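Local coordinates for protein KLLA0C04147p (Kluyveromyces lactis, PDB 5H2D) that binds ergosterol in its oxysterol-binding-related domain, the part of Osh1 described here, and probably transfers sterols, at residues A[171-175]-A[176-180]; A[329-332]-A[333-336]. All blocks are in the same frame, centred on the assembly; numbering follows the deposited sequence.

Two short-range arrangements illustrate how local side-chain bonding shapes a sterol-binding domain: contact 1 (171-175 with 176-180) closes a beta hairpin, and contact 2 (329-332 with 333-336) starts a helix. They do not touch; their centres lie about 26 Å apart and their nearest atoms about 16 Å. Their relation to the ergosterol differs. In contact 1, Phe178 and Phe180 belong to the pocket and meet the aliphatic tail and the five-membered ring of the sterol directly. Contact 2 stays back from the ligand, the side chain of Ala334 lying about 10 Å from it, and is a buried contact, its centre about 13 Å from the centre of the chain against about 21 Å for the partly buried contact 1.

Contact 1: A[171-175]-A[176-180]; sequences SKFNG and RSFDF. With ERG (ergosterol), chain B; SO4 (sulfate ion), chain C.
Lys172 and Asp179 form a hydrogen-bonded antiparallel pair, Asp179 N lying 2.9 Å from Lys172 O and Lys172 N bonding back to Asp179 O, while the two strand segments run at 168° to each other. Beyond the next pair, Phe173 with Phe178, the chain reverses, and Asn174 N closes the end by bonding to Ser177 O at 3.1 Å. Inside the reversal Asn174 folds back, CG lying between its own backbone N and carbonyl carbon (chi1 69°). Its OD1 thereby accepts from both Arg176 N and Ser177 N, each at 2.8 Å; the bond to Arg176 makes an Asx turn, and the double grip fixes the amide. This is the tip of the beta hairpin of strands 161-173 and 178-190. On one face of it Phe173 CB sits 3.8 Å from the Phe178 ring centroid, almost on the normal, a CH-pi contact, although the two rings themselves meet obliquely. Next along, Ser171 CB packs 3.4 Å from Phe180 CD2, and Ser171 OG is bonded to Met57 N. Phe178 and Phe180 then reach the sterol: Phe178 CE2 lies 3.6 Å from C28 of ergosterol, and Phe180 CZ is 3.4 Å from C22, with C17 over one face of the Phe180 ring, toward its rim.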
loop_
_atom_site.group_PDB
_atom_site.type_symbol
_atom_site.label_atom_id
_atom_site.label_comp_id
_atom_site.label_asym_id
_atom_site.label_seq_id
_atom_site.Cartn_x
_atom_site.Cartn_y
_atom_site.Cartn_z
ATOM N N SER A 171 0.041 15.044 6.324
ATOM C CA SER A 171 1.472 15.293 6.464
ATOM C C SER A 171 1.746 16.709 6.956
ATOM O O SER A 171 0.935 17.626 6.784
ATOM C CB SER A 171 2.212 15.075 5.138
ATOM O OG SER A 171 1.856 16.072 4.193
ATOM N N LYS A 172 2.931 16.884 7.539
ATOM C CA LYS A 172 3.297 18.170 8.122
ATOM C C LYS A 172 4.800 18.235 8.332
ATOM O O LYS A 172 5.369 17.361 8.995
ATOM C CB LYS A 172 2.574 18.376 9.454
ATOM C CG LYS A 172 2.971 19.653 10.181
ATOM C CD LYS A 172 2.539 20.875 9.409
ATOM C CE LYS A 172 1.878 21.888 10.339
ATOM N NZ LYS A 172 0.681 21.309 11.018
ATOM N N PHE A 173 5.434 19.276 7.793
ATOM C CA PHE A 173 6.833 19.565 8.085
ATOM C C PHE A 173 6.869 20.621 9.183
ATOM O O PHE A 173 6.395 21.738 8.973
ATOM C CB PHE A 173 7.584 20.055 6.848
ATOM C CG PHE A 173 8.992 20.482 7.143
ATOM C CD1 PHE A 173 9.899 19.576 7.657
ATOM C CD2 PHE A 173 9.398 21.793 6.934
ATOM C CE1 PHE A 173 11.211 19.963 7.948
ATOM C CE2 PHE A 173 10.698 22.182 7.223
ATOM C CZ PHE A 173 11.598 21.270 7.730
ATOM N N ASN A 174 7.420 20.265 10.345
ATOM C CA ASN A 174 7.386 21.149 11.510
ATOM C C ASN A 174 8.667 21.961 11.698
ATOM O O ASN A 174 8.863 22.557 12.765
ATOM C CB ASN A 174 7.076 20.347 12.785
ATOM C CG ASN A 174 8.200 19.403 13.208
ATOM O OD1 ASN A 174 9.252 19.335 12.585
ATOM N ND2 ASN A 174 7.977 18.688 14.309
ATOM N N GLY A 175 9.528 22.026 10.687
ATOM C CA GLY A 175 10.797 22.706 10.806
ATOM C C GLY A 175 11.942 21.820 11.239
ATOM O O GLY A 175 13.105 22.210 11.087
ATOM N N ARG A 176 11.650 20.639 11.779
ATOM C CA ARG A 176 12.677 19.653 12.083
ATOM C C ARG A 176 12.444 18.344 11.342
ATOM O O ARG A 176 13.334 17.897 10.611
ATOM C CB ARG A 176 12.757 19.405 13.590
ATOM C CG ARG A 176 13.700 18.272 13.933
ATOM C CD ARG A 176 14.300 18.435 15.310
ATOM N NE ARG A 176 15.240 17.362 15.614
ATOM C CZ ARG A 176 15.916 17.268 16.755
ATOM N NH1 ARG A 176 16.751 16.255 16.953
ATOM N NH2 ARG A 176 15.756 18.189 17.697
ATOM N N SER A 177 11.281 17.713 11.511
ATOM C CA SER A 177 10.967 16.442 10.871
ATOM C C SER A 177 9.737 16.590 9.983
ATOM O O SER A 177 8.949 17.528 10.121
ATOM C CB SER A 177 10.728 15.341 11.911
ATOM O OG SER A 177 9.556 15.616 12.659
ATOM N N PHE A 178 9.593 15.666 9.039
ATOM C CA PHE A 178 8.427 15.610 8.163
ATOM C C PHE A 178 7.610 14.397 8.589
ATOM O O PHE A 178 8.099 13.268 8.511
ATOM C CB PHE A 178 8.851 15.509 6.698
ATOM C CG PHE A 178 7.947 16.247 5.732
ATOM C CD1 PHE A 178 6.565 16.258 5.898
ATOM C CD2 PHE A 178 8.485 16.910 4.647
ATOM C CE1 PHE A 178 5.757 16.923 4.983
ATOM C CE2 PHE A 178 7.690 17.566 3.735
ATOM C CZ PHE A 178 6.316 17.585 3.909
ATOM N N ASP A 179 6.393 14.637 9.073
ATOM C CA ASP A 179 5.570 13.615 9.703
ATOM C C ASP A 179 4.410 13.237 8.796
ATOM O O ASP A 179 3.818 14.102 8.143
ATOM C CB ASP A 179 5.011 14.111 11.045
ATOM C CG ASP A 179 4.453 12.985 11.904
ATOM O OD1 ASP A 179 5.156 11.978 12.104
ATOM O OD2 ASP A 179 3.297 13.103 12.374
ATOM N N PHE A 180 4.073 11.945 8.781
ATOM C CA PHE A 180 3.003 11.401 7.947
ATOM C C PHE A 180 2.122 10.496 8.788
ATOM O O PHE A 180 2.604 9.519 9.374
ATOM C CB PHE A 180 3.585 10.634 6.751
ATOM C CG PHE A 180 4.459 11.488 5.903
ATOM C CD1 PHE A 180 5.805 11.661 6.214
ATOM C CD2 PHE A 180 3.922 12.188 4.838
ATOM C CE1 PHE A 180 6.598 12.512 5.445
ATOM C CE2 PHE A 180 4.701 13.027 4.070
ATOM C CZ PHE A 180 6.039 13.193 4.369
HETATM C C1 ERG B . 3.855 4.196 3.642
HETATM C C2 ERG B . 3.124 2.886 3.360
HETATM C C3 ERG B . 1.675 3.221 3.121
HETATM C C4 ERG B . 1.538 4.170 1.929
HETATM C C5 ERG B . 2.375 5.330 2.052
HETATM C C6 ERG B . 1.943 6.529 1.504
HETATM C C7 ERG B . 2.723 7.697 1.516
HETATM C C8 ERG B . 4.001 7.696 2.083
HETATM C C9 ERG B . 4.393 6.556 2.846
HETATM C C10 ERG B . 3.718 5.204 2.493
HETATM C C11 ERG B . 5.962 6.407 3.033
HETATM C C12 ERG B . 6.675 7.748 3.239
HETATM C C13 ERG B . 6.286 8.682 2.074
HETATM C C14 ERG B . 4.767 8.916 2.235
HETATM C C15 ERG B . 4.517 10.033 1.243
HETATM C C16 ERG B . 5.780 10.934 1.359
HETATM C C17 ERG B . 6.761 10.127 2.254
HETATM C C18 ERG B . 6.691 8.121 0.692
HETATM C C19 ERG B . 4.444 4.653 1.234
HETATM C C20 ERG B . 8.213 10.479 1.858
HETATM C C21 ERG B . 9.278 9.689 2.611
HETATM C C22 ERG B . 8.383 11.960 2.170
HETATM C C23 ERG B . 8.588 12.949 1.066
HETATM C C24 ERG B . 8.722 14.434 1.401
HETATM C C25 ERG B . 9.836 15.029 0.530
HETATM C C26 ERG B . 11.149 14.317 0.871
HETATM C C27 ERG B . 10.042 16.531 0.786
HETATM C C28 ERG B . 7.379 15.071 1.100
HETATM O O1 ERG B . 0.896 1.993 2.887
HETATM S S SO4 C . 17.694 15.797 12.924
HETATM O O1 SO4 C . 18.472 15.973 11.705
HETATM O O2 SO4 C . 17.281 14.390 13.052
HETATM O O3 SO4 C . 18.516 16.181 14.074
HETATM O O4 SO4 C . 16.535 16.684 12.886
HETATM O O HOH W 1 10.535 16.702 15.290
#

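Contact 2: A[329-332]-A[333-336]; sequences NLTK and FAVT
Helix 332-337 is opened by an N-cap, in which Thr331 OG1 accepts from Ala334 N at 2.9 Å with an N-H...O angle of 157°. The hydroxyl reaches that amide because OG1 is tucked between the Thr331 backbone N and carbonyl carbon (chi1 61°), which also brings it within 3.2 Å of Ala334 CB. The backbone takes over directly: Val335 N bonds to Thr331 O at 3.0 Å, whereas the following bond, Thr336 N to Lys332 O, is long and weak. Were Thr331 replaced by an alanine, the Ala334 amide at this buried first turn would probably lose its side-chain acceptor, and the cap would go with it. Just outside the cap, Leu330 CB meets Val335 CG2 at 3.9 Å, the two side chains crossing obliquely; spanning the residue before the cap and the fourth after it, this pair is a hydrophobic staple. Farther along the turn Thr336 OG1 donates to Phe333 O at 2.7 Å, in the carbonyl plane, and the same oxygen also takes Thr336 N, so two donors from one residue grip it. That hydroxyl is bonded to Tyr131 OH as well, tying the helix to strand 128-133, while Lys332 NZ bonds to Glu322 O.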
loop_
_atom_site.group_PDB
_atom_site.type_symbol
_atom_site.label_atom_id
_atom_site.label_comp_id
_atom_site.label_asym_id
_atom_site.label_seq_id
_atom_site.Cartn_x
_atom_site.Cartn_y
_atom_site.Cartn_z
ATOM N N ASN A 329 15.877 4.611 -6.739
ATOM C CA ASN A 329 15.977 3.656 -5.638
ATOM C C ASN A 329 14.735 2.785 -5.526
ATOM O O ASN A 329 14.376 2.325 -4.439
ATOM C CB ASN A 329 16.263 4.365 -4.308
ATOM C CG ASN A 329 17.690 4.846 -4.209
ATOM O OD1 ASN A 329 18.543 4.446 -5.002
ATOM N ND2 ASN A 329 17.967 5.691 -3.229
ATOM N N LEU A 330 14.068 2.539 -6.647
ATOM C CA LEU A 330 12.875 1.711 -6.615
ATOM C C LEU A 330 13.221 0.270 -6.268
ATOM O O LEU A 330 14.323 -0.215 -6.547
ATOM C CB LEU A 330 12.169 1.744 -7.964
ATOM C CG LEU A 330 11.627 3.091 -8.432
ATOM C CD1 LEU A 330 10.789 2.870 -9.684
ATOM C CD2 LEU A 330 10.797 3.773 -7.333
ATOM N N THR A 331 12.264 -0.418 -5.652
ATOM C CA THR A 331 12.354 -1.862 -5.468
ATOM C C THR A 331 12.012 -2.586 -6.768
ATOM O O THR A 331 11.409 -2.025 -7.682
ATOM C CB THR A 331 11.386 -2.345 -4.389
ATOM O OG1 THR A 331 10.042 -2.030 -4.783
ATOM C CG2 THR A 331 11.701 -1.714 -3.026
ATOM N N LYS A 332 12.372 -3.871 -6.828
ATOM C CA LYS A 332 11.939 -4.696 -7.954
ATOM C C LYS A 332 10.426 -4.652 -8.107
ATOM O O LYS A 332 9.901 -4.493 -9.216
ATOM C CB LYS A 332 12.389 -6.148 -7.764
ATOM C CG LYS A 332 13.854 -6.433 -8.010
ATOM C CD LYS A 332 14.032 -7.929 -8.370
ATOM C CE LYS A 332 14.929 -8.680 -7.394
ATOM N NZ LYS A 332 14.299 -8.869 -6.055
ATOM N N PHE A 333 9.704 -4.810 -6.992
ATOM C CA PHE A 333 8.250 -4.815 -7.068
ATOM C C PHE A 333 7.735 -3.476 -7.577
ATOM O O PHE A 333 6.844 -3.431 -8.432
ATOM C CB PHE A 333 7.644 -5.136 -5.702
ATOM C CG PHE A 333 6.149 -5.285 -5.724
ATOM C CD1 PHE A 333 5.554 -6.455 -6.188
ATOM C CD2 PHE A 333 5.325 -4.268 -5.248
ATOM C CE1 PHE A 333 4.183 -6.593 -6.198
ATOM C CE2 PHE A 333 3.954 -4.406 -5.266
ATOM C CZ PHE A 333 3.379 -5.571 -5.725
ATOM N N ALA A 334 8.294 -2.373 -7.072
ATOM C CA ALA A 334 7.817 -1.068 -7.509
ATOM C C ALA A 334 8.065 -0.853 -8.993
ATOM O O ALA A 334 7.261 -0.207 -9.663
ATOM C CB ALA A 334 8.470 0.050 -6.687
ATOM N N VAL A 335 9.167 -1.397 -9.524
ATOM C CA VAL A 335 9.441 -1.284 -10.954
ATOM C C VAL A 335 8.327 -1.903 -11.790
ATOM O O VAL A 335 8.062 -1.451 -12.918
ATOM C CB VAL A 335 10.816 -1.911 -11.264
ATOM C CG1 VAL A 335 10.991 -2.121 -12.780
ATOM C CG2 VAL A 335 11.926 -1.000 -10.762
ATOM N N THR A 336 7.621 -2.911 -11.254
ATOM C CA THR A 336 6.569 -3.542 -12.053
ATOM C C THR A 336 5.306 -2.691 -12.178
ATOM O O THR A 336 4.484 -2.956 -13.064
ATOM C CB THR A 336 6.157 -4.912 -11.485
ATOM O OG1 THR A 336 5.378 -4.747 -10.285
ATOM C CG2 THR A 336 7.371 -5.799 -11.223
#